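PDB 3FJV: uncharacterized novel protein from Burkholderia pseudomallei K96243, which is of unknown function, belongs to the DUF3501 family and is built round an antiparallel beta sheet flanked by helices. Local coordinates for residues A[89-94]-A[143-148]; A[115-120]-A[149-154]. All coordinates share one frame; numbering follows the deposited sequence.

Contact 1. Residues A[89-94]-A[143-148]; sequences ATLQIE and AVHFLR
The carbonyl O of Ala143 accepts a hydrogen bond from Ile93 N at 2.8 Å, and Gln92 CA makes a CA-H...O contact with the same O at 3.2 Å. The bond lies at the end of an antiparallel ladder between strands 86-93 and 144-150, inner neighbours in the protein's large antiparallel sheet. Leu91 and His145 form a hydrogen-bonded pair, each N-H given to the other's carbonyl. Ala89 and Leu147 repeat the pattern. There Leu147 N to Ala89 O is 2.7 Å and almost straight, 176° at the hydrogen. Thr90-Phe146 and Gln92-Val144 are the non-hydrogen-bonded pairs.

Thr90, Gln92, Val144 and Phe146 share one face. The methyl CG2 of Thr90 lies anti to its own backbone N and meets Val144 CG1 at 3.6 Å. This leaves Thr90 OG1 beside the backbone N, where it is hydrogen-bonded to Glu46 and passes 3.9 Å from Phe146 CE1. The other Val144 methyl, CG2, packs against the CG and OE1 of Gln92. The second subunit packs on this face: its Arg102 makes a cation-pi contact with Phe146, and its Thr99 packs on Thr90 and Gln92.

Leu91, His145 and Leu147 project from the other face, where strand 41-45 contributes Leu41 and Leu43. Leu147 reaches across with CD1 to Leu91 CB at 4.0 Å. The buried His145 ring has its ND1 hydrogen-bonded to Asp130. At its edge, near the ring plane, Ile93 CD1 lies 4.1 Å from His145 CD2.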
loop_
_atom_site.group_PDB
_atom_site.type_symbol
_atom_site.label_atom_id
_atom_site.label_comp_id
_atom_site.label_asym_id
_atom_site.label_seq_id
_atom_site.Cartn_x
_atom_site.Cartn_y
_atom_site.Cartn_z
ATOM N N ALA A 89 -0.291 -17.201 0.381
ATOM C CA ALA A 89 -1.467 -16.436 -0.050
ATOM C C ALA A 89 -1.217 -14.912 -0.011
ATOM O O ALA A 89 -0.410 -14.400 0.772
ATOM C CB ALA A 89 -2.749 -16.824 0.756
ATOM N N THR A 90 -1.796 -14.220 -0.970
ATOM C CA THR A 90 -1.887 -12.781 -0.969
ATOM C C THR A 90 -3.243 -12.441 -0.347
ATOM O O THR A 90 -4.298 -12.918 -0.801
ATOM C CB THR A 90 -1.778 -12.200 -2.416
ATOM O OG1 THR A 90 -0.488 -12.534 -2.959
ATOM C CG2 THR A 90 -1.944 -10.676 -2.370
ATOM N N LEU A 91 -3.190 -11.643 0.712
ATOM C CA LEU A 91 -4.373 -11.130 1.389
ATOM C C LEU A 91 -4.600 -9.696 0.913
ATOM O O LEU A 91 -3.683 -8.863 0.950
ATOM C CB LEU A 91 -4.200 -11.126 2.909
ATOM C CG LEU A 91 -5.317 -10.529 3.804
ATOM C CD1 LEU A 91 -6.592 -11.337 3.873
ATOM C CD2 LEU A 91 -4.822 -10.359 5.262
ATOM N N GLN A 92 -5.834 -9.412 0.516
ATOM C CA GLN A 92 -6.208 -8.054 0.122
ATOM C C GLN A 92 -7.371 -7.611 0.971
ATOM O O GLN A 92 -8.291 -8.373 1.211
ATOM C CB GLN A 92 -6.554 -7.964 -1.360
ATOM C CG GLN A 92 -5.317 -8.188 -2.252
ATOM C CD GLN A 92 -5.497 -7.655 -3.660
ATOM O OE1 GLN A 92 -5.675 -6.431 -3.853
ATOM N NE2 GLN A 92 -5.414 -8.545 -4.653
ATOM N N ILE A 93 -7.288 -6.377 1.448
ATOM C CA ILE A 93 -8.324 -5.734 2.251
ATOM C C ILE A 93 -8.931 -4.709 1.310
ATOM O O ILE A 93 -8.196 -3.857 0.794
ATOM C CB ILE A 93 -7.681 -5.031 3.472
ATOM C CG1 ILE A 93 -6.939 -6.050 4.336
ATOM C CG2 ILE A 93 -8.744 -4.323 4.353
ATOM C CD1 ILE A 93 -5.898 -5.398 5.275
ATOM N N GLU A 94 -10.236 -4.800 1.063
ATOM C CA GLU A 94 -10.899 -3.943 0.094
ATOM C C GLU A 94 -12.065 -3.163 0.697
ATOM O O GLU A 94 -12.994 -3.757 1.242
ATOM C CB GLU A 94 -11.376 -4.805 -1.071
ATOM C CG GLU A 94 -10.186 -5.441 -1.831
ATOM C CD GLU A 94 -10.580 -6.587 -2.759
ATOM O OE1 GLU A 94 -11.734 -7.092 -2.681
ATOM O OE2 GLU A 94 -9.713 -6.980 -3.570
ATOM N N ALA A 143 -3.074 -2.438 2.262
ATOM C CA ALA A 143 -4.243 -3.205 1.880
ATOM C C ALA A 143 -3.805 -4.580 1.364
ATOM O O ALA A 143 -4.670 -5.386 1.001
ATOM C CB ALA A 143 -5.054 -2.450 0.800
ATOM N N VAL A 144 -2.488 -4.819 1.227
ATOM C CA VAL A 144 -1.982 -6.098 0.642
ATOM C C VAL A 144 -0.898 -6.717 1.528
ATOM O O VAL A 144 0.067 -6.064 1.860
ATOM C CB VAL A 144 -1.473 -5.941 -0.789
ATOM C CG1 VAL A 144 -1.026 -7.298 -1.383
ATOM C CG2 VAL A 144 -2.565 -5.330 -1.689
ATOM N N HIS A 145 -1.051 -7.996 1.874
ATOM C CA HIS A 145 -0.072 -8.702 2.702
ATOM C C HIS A 145 0.257 -10.046 2.063
ATOM O O HIS A 145 -0.560 -10.606 1.347
ATOM C CB HIS A 145 -0.673 -8.933 4.083
ATOM C CG HIS A 145 -0.940 -7.667 4.831
ATOM N ND1 HIS A 145 0.008 -7.074 5.641
ATOM C CD2 HIS A 145 -2.045 -6.875 4.896
ATOM C CE1 HIS A 145 -0.498 -5.962 6.161
ATOM N NE2 HIS A 145 -1.749 -5.834 5.745
ATOM N N PHE A 146 1.472 -10.524 2.282
ATOM C CA PHE A 146 1.911 -11.842 1.805
ATOM C C PHE A 146 1.927 -12.782 3.003
ATOM O O PHE A 146 2.608 -12.508 4.018
ATOM C CB PHE A 146 3.304 -11.708 1.194
ATOM C CG PHE A 146 3.361 -10.967 -0.136
ATOM C CD1 PHE A 146 2.223 -10.632 -0.867
ATOM C CD2 PHE A 146 4.620 -10.661 -0.698
ATOM C CE1 PHE A 146 2.306 -9.979 -2.084
ATOM C CE2 PHE A 146 4.704 -9.997 -1.924
ATOM C CZ PHE A 146 3.510 -9.666 -2.619
ATOM N N LEU A 147 1.117 -13.840 2.959
ATOM C CA LEU A 147 0.995 -14.743 4.089
ATOM C C LEU A 147 1.616 -16.137 3.795
ATOM O O LEU A 147 1.595 -16.630 2.628
ATOM C CB LEU A 147 -0.470 -14.916 4.474
ATOM C CG LEU A 147 -1.348 -13.692 4.704
ATOM C CD1 LEU A 147 -2.781 -14.137 5.161
ATOM C CD2 LEU A 147 -0.734 -12.703 5.625
ATOM N N ARG A 148 2.107 -16.783 4.860
ATOM C CA ARG A 148 2.630 -18.141 4.808
ATOM C C ARG A 148 1.893 -18.960 5.883
ATOM O O ARG A 148 1.815 -18.539 7.006
ATOM C CB ARG A 148 4.134 -18.108 5.120
ATOM C CG ARG A 148 4.809 -19.414 5.427
ATOM C CD ARG A 148 6.340 -19.282 5.414
ATOM N NE ARG A 148 6.952 -18.689 6.609
ATOM C CZ ARG A 148 7.222 -19.360 7.729
ATOM N NH1 ARG A 148 6.868 -20.642 7.845
ATOM N NH2 ARG A 148 7.791 -18.734 8.762
#

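Contact 2. Residues A[115-120]-A[149-154]; sequences VFLRVD and FELGDA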
loop_
_atom_site.group_PDB
_atom_site.type_symbol
_atom_site.label_atom_id
_atom_site.label_comp_id
_atom_site.label_asym_id
_atom_site.label_seq_id
_atom_site.Cartn_x
_atom_site.Cartn_y
_atom_site.Cartn_z
ATOM N N VAL A 115 -5.412 -14.215 10.804
ATOM C CA VAL A 115 -6.058 -15.127 9.864
ATOM C C VAL A 115 -5.490 -16.500 10.091
ATOM O O VAL A 115 -4.304 -16.690 10.095
ATOM C CB VAL A 115 -5.824 -14.705 8.382
ATOM C CG1 VAL A 115 -6.251 -15.848 7.406
ATOM C CG2 VAL A 115 -6.560 -13.376 8.086
ATOM N N PHE A 116 -6.356 -17.490 10.255
ATOM C CA PHE A 116 -5.930 -18.867 10.512
ATOM C C PHE A 116 -6.648 -19.891 9.676
ATOM O O PHE A 116 -7.817 -19.702 9.308
ATOM C CB PHE A 116 -6.099 -19.227 11.984
ATOM C CG PHE A 116 -7.529 -19.241 12.457
ATOM C CD1 PHE A 116 -8.129 -18.082 12.866
ATOM C CD2 PHE A 116 -8.258 -20.420 12.493
ATOM C CE1 PHE A 116 -9.425 -18.060 13.313
ATOM C CE2 PHE A 116 -9.587 -20.408 12.924
ATOM C CZ PHE A 116 -10.163 -19.213 13.335
ATOM N N LEU A 117 -5.963 -21.006 9.404
ATOM C CA LEU A 117 -6.533 -22.175 8.739
ATOM C C LEU A 117 -6.696 -23.297 9.752
ATOM O O LEU A 117 -5.896 -23.402 10.688
ATOM C CB LEU A 117 -5.533 -22.728 7.670
ATOM C CG LEU A 117 -5.340 -22.133 6.308
ATOM C CD1 LEU A 117 -4.165 -22.764 5.577
ATOM C CD2 LEU A 117 -6.600 -22.343 5.512
ATOM N N ARG A 118 -7.647 -24.200 9.538
ATOM C CA ARG A 118 -7.707 -25.429 10.331
ATOM C C ARG A 118 -8.036 -26.616 9.438
ATOM O O ARG A 118 -9.087 -26.641 8.797
ATOM C CB ARG A 118 -8.742 -25.313 11.451
ATOM C CG ARG A 118 -8.666 -26.472 12.438
ATOM C CD ARG A 118 -9.906 -26.618 13.301
ATOM N NE ARG A 118 -9.856 -25.823 14.521
ATOM C CZ ARG A 118 -9.616 -26.323 15.731
ATOM N NH1 ARG A 118 -9.382 -27.623 15.887
ATOM N NH2 ARG A 118 -9.609 -25.518 16.790
ATOM N N VAL A 119 -7.117 -27.596 9.370
ATOM C CA VAL A 119 -7.344 -28.828 8.597
ATOM C C VAL A 119 -8.072 -29.790 9.500
ATOM O O VAL A 119 -7.547 -30.188 10.540
ATOM C CB VAL A 119 -6.037 -29.527 8.161
ATOM C CG1 VAL A 119 -6.360 -30.815 7.403
ATOM C CG2 VAL A 119 -5.187 -28.617 7.330
ATOM N N ASP A 120 -9.296 -30.158 9.145
ATOM C CA ASP A 120 -10.065 -31.116 9.984
ATOM C C ASP A 120 -10.052 -30.699 11.464
ATOM O O ASP A 120 -10.296 -29.552 11.779
ATOM C CB ASP A 120 -9.448 -32.532 9.786
ATOM C CG ASP A 120 -10.408 -33.677 10.152
ATOM O OD1 ASP A 120 -11.640 -33.528 9.964
ATOM O OD2 ASP A 120 -9.912 -34.727 10.618
ATOM N N PHE A 149 1.360 -20.124 5.530
ATOM C CA PHE A 149 0.744 -21.014 6.506
ATOM C C PHE A 149 1.565 -22.306 6.528
ATOM O O PHE A 149 1.598 -23.022 5.532
ATOM C CB PHE A 149 -0.686 -21.353 6.060
ATOM C CG PHE A 149 -1.638 -20.185 6.066
ATOM C CD1 PHE A 149 -2.347 -19.837 7.216
ATOM C CD2 PHE A 149 -1.915 -19.493 4.873
ATOM C CE1 PHE A 149 -3.239 -18.770 7.196
ATOM C CE2 PHE A 149 -2.824 -18.469 4.852
ATOM C CZ PHE A 149 -3.481 -18.101 6.023
ATOM N N GLU A 150 2.178 -22.647 7.662
ATOM C CA GLU A 150 3.048 -23.806 7.715
ATOM C C GLU A 150 2.261 -25.022 8.251
ATOM O O GLU A 150 1.607 -24.958 9.297
ATOM C CB GLU A 150 4.315 -23.496 8.528
ATOM C CG GLU A 150 5.543 -24.342 8.126
ATOM C CD GLU A 150 6.195 -23.936 6.812
ATOM O OE1 GLU A 150 6.138 -22.745 6.401
ATOM O OE2 GLU A 150 6.793 -24.831 6.176
ATOM N N LEU A 151 2.259 -26.109 7.465
ATOM C CA LEU A 151 1.490 -27.304 7.816
ATOM C C LEU A 151 2.373 -28.482 8.153
ATOM O O LEU A 151 3.326 -28.800 7.417
ATOM C CB LEU A 151 0.532 -27.703 6.685
ATOM C CG LEU A 151 -0.811 -27.006 6.442
ATOM C CD1 LEU A 151 -0.759 -25.482 6.366
ATOM C CD2 LEU A 151 -1.413 -27.588 5.127
ATOM N N GLY A 152 2.045 -29.144 9.257
ATOM C CA GLY A 152 2.783 -30.332 9.670
ATOM C C GLY A 152 2.268 -31.574 8.977
ATOM O O GLY A 152 1.384 -31.538 8.130
ATOM N N ASP A 153 2.860 -32.696 9.324
ATOM C CA ASP A 153 2.619 -33.928 8.610
ATOM C C ASP A 153 1.202 -34.408 8.720
ATOM O O ASP A 153 0.598 -34.768 7.703
ATOM C CB ASP A 153 3.601 -35.048 9.065
ATOM C CG ASP A 153 3.456 -36.297 8.223
ATOM O OD1 ASP A 153 3.695 -36.249 7.011
ATOM O OD2 ASP A 153 3.128 -37.338 8.807
ATOM N N ALA A 154 0.670 -34.415 9.945
ATOM C CA ALA A 154 -0.691 -34.868 10.164
ATOM C C ALA A 154 -1.690 -34.022 9.350
ATOM O O ALA A 154 -2.601 -34.556 8.754
ATOM C CB ALA A 154 -1.030 -34.953 11.707
#
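Phe149 points its side chain toward strand 115-119, and Leu117 meets it at the first carbon: Phe149 CB is 3.8 Å from Leu117 CD1. The two strands belong to one antiparallel sheet but are not paired. Strand 125-129 runs between them, so side chains on one face of the sheet bridge the gap, with no hydrogen bond across.

At Phe149 CG the same Leu117 methyl is closest, 3.6 Å away. It sits over one face of the ring, displaced toward the rim. This is a CH-pi contact, with CD1 4.0 Å from the ring centroid. Further out, Phe149 CD1 also meets Leu117 CG, and the two side chains cross at about a right angle. Phe149 CE1 lies 3.7 Å from Val115 O, which is at the ring edge near its plane. The tip, CZ, touches Val115 CG1 in the plane of the ring. Val125 and Ala127 of the middle strand also touch Phe149.

Beyond the strand end, Leu151 continues the apolar layer more loosely, just before Gly152, which occupies the N-cap position of helix 153-160. Leu159 of that helix packs on Leu151. Leu151 CD1 approaches Leu117 CD1 at 4.4 Å, and Leu151 CD2 faces Val119 CG2 at 4.5 Å.

How the contacts relate
Strand 144-150 serves both contacts; segments 143-148 and 149-154, which share it, adjoin in sequence. Contact 1 joins it to its immediate neighbour 86-93, and its centre is about 6 Å from the centre of the chain. Contact 2 looks the other way, past strand 125-129 to 115-119, and its centre is about 15 Å from the centre of the chain. Both are buried, but contact 1 is the more central. Their chemistry differs: contact 1 is a backbone ladder with side chains on two faces, while contact 2 has apolar side chains and a CH-pi contact on one face. The second subunit packs on contact 1 but does not touch the segments of contact 2.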